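PDB 3CVG: putative metal binding protein from Coccidioides immitis, which probably binds a metal ion or another small ligand in a periplasmic-binding-protein-like fold, its true ligand being unestablished. Local coordinates for residues A[275-278]-A[279-283]. Numbering follows the deposited sequence.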
# COMPACT_ATOMS: atom_id res chain seq x y z
N GLY A 275 -5.12 -5.79 -17.14
CA GLY A 275 -6.23 -6.72 -17.24
C GLY A 275 -6.61 -7.48 -15.98
O GLY A 275 -7.31 -8.49 -16.05
N GLN A 276 -6.16 -7.00 -14.82
CA GLN A 276 -6.47 -7.66 -13.56
C GLN A 276 -7.11 -6.68 -12.58
O GLN A 276 -6.76 -5.49 -12.58
CB GLN A 276 -5.20 -8.21 -12.90
CG GLN A 276 -4.45 -9.28 -13.67
CD GLN A 276 -5.26 -10.54 -13.85
OE1 GLN A 276 -5.90 -11.02 -12.91
NE2 GLN A 276 -5.22 -11.10 -15.05
N GLN A 277 -8.03 -7.16 -11.76
CA GLN A 277 -8.64 -6.30 -10.76
C GLN A 277 -7.49 -5.97 -9.82
O GLN A 277 -6.87 -6.88 -9.26
CB GLN A 277 -9.74 -7.02 -9.98
CG GLN A 277 -10.33 -6.17 -8.86
CD GLN A 277 -11.44 -6.87 -8.10
OE1 GLN A 277 -11.23 -7.92 -7.49
NE2 GLN A 277 -12.64 -6.30 -8.12
N LEU A 278 -7.19 -4.69 -9.65
CA LEU A 278 -6.08 -4.28 -8.80
C LEU A 278 -6.31 -4.50 -7.31
O LEU A 278 -5.51 -5.16 -6.64
CB LEU A 278 -5.75 -2.81 -9.06
CG LEU A 278 -4.64 -2.22 -8.20
CD1 LEU A 278 -3.39 -3.09 -8.28
CD2 LEU A 278 -4.35 -0.81 -8.66
N TYR A 279 -7.40 -3.94 -6.80
CA TYR A 279 -7.73 -4.03 -5.38
C TYR A 279 -9.02 -4.81 -5.11
O TYR A 279 -9.89 -4.92 -5.97
CB TYR A 279 -7.91 -2.64 -4.79
CG TYR A 279 -6.78 -1.66 -5.01
CD1 TYR A 279 -6.98 -0.50 -5.75
CD2 TYR A 279 -5.53 -1.88 -4.45
CE1 TYR A 279 -5.96 0.44 -5.92
CE2 TYR A 279 -4.49 -0.95 -4.61
CZ TYR A 279 -4.72 0.21 -5.34
OH TYR A 279 -3.72 1.14 -5.49
N SER A 280 -9.13 -5.35 -3.90
CA SER A 280 -10.33 -6.06 -3.51
C SER A 280 -11.25 -5.07 -2.82
O SER A 280 -10.79 -4.12 -2.17
CB SER A 280 -10.01 -7.21 -2.54
OG SER A 280 -9.32 -8.26 -3.19
N PRO A 281 -12.57 -5.24 -2.98
CA PRO A 281 -13.52 -4.33 -2.34
C PRO A 281 -13.39 -4.45 -0.82
O PRO A 281 -12.85 -5.44 -0.32
CB PRO A 281 -14.87 -4.83 -2.84
CG PRO A 281 -14.52 -5.40 -4.19
CD PRO A 281 -13.25 -6.15 -3.91
N ALA A 282 -13.86 -3.45 -0.10
CA ALA A 282 -13.81 -3.51 1.36
C ALA A 282 -14.65 -4.70 1.81
O ALA A 282 -15.53 -5.14 1.08
CB ALA A 282 -14.37 -2.22 1.95
N PRO A 283 -14.38 -5.24 3.01
CA PRO A 283 -15.16 -6.39 3.50
C PRO A 283 -16.65 -6.06 3.64
O PRO A 283 -17.01 -4.91 3.85
CB PRO A 283 -14.51 -6.70 4.85
CG PRO A 283 -13.10 -6.16 4.70
CD PRO A 283 -13.32 -4.87 3.96
O HOH W 1 -8.72 -8.68 -5.93
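The C-terminal strand 276-281, second arm of a hairpin with strand 272-273, breaks its regular course at L278 and Y279, and there the two neighbouring side chains run side by side in the same direction. L278 sits over one face of the Y279 ring: its CG stands 3.5 Å from the ring centroid and only 3° off the ring normal, a CH-pi contact. From there the CD2 branch reaches along the ring toward the hydroxyl end, 3.4 Å from Y279 CE1 and 3.5 Å from Y279 CZ. The kink probably allows this: L278 has helix-like backbone angles in an otherwise extended chain, and the two consecutive side chains end up on one side. Both are buried. In this PBP-superfamily fold the strand also pairs antiparallel with strand 100-111, and F103 from that strand meets the tyrosine ring, while Y279 OH is hydrogen-bonded to S32 OG. Q277 takes a different route: with CG trans to N (chi1 176°) and the chain extended beyond, it passes beside the Y279 carbonyl, Q277 CG lying 3.2 Å from Y279 O. Its amide then divides its work. NE2 donates to the backbone O of E269 in helix 264-269, and OE1 accepts from a water at 3.1 Å that also hydrogen-bonds S280 OG at 2.8 Å, bridging the two side chains across the kink.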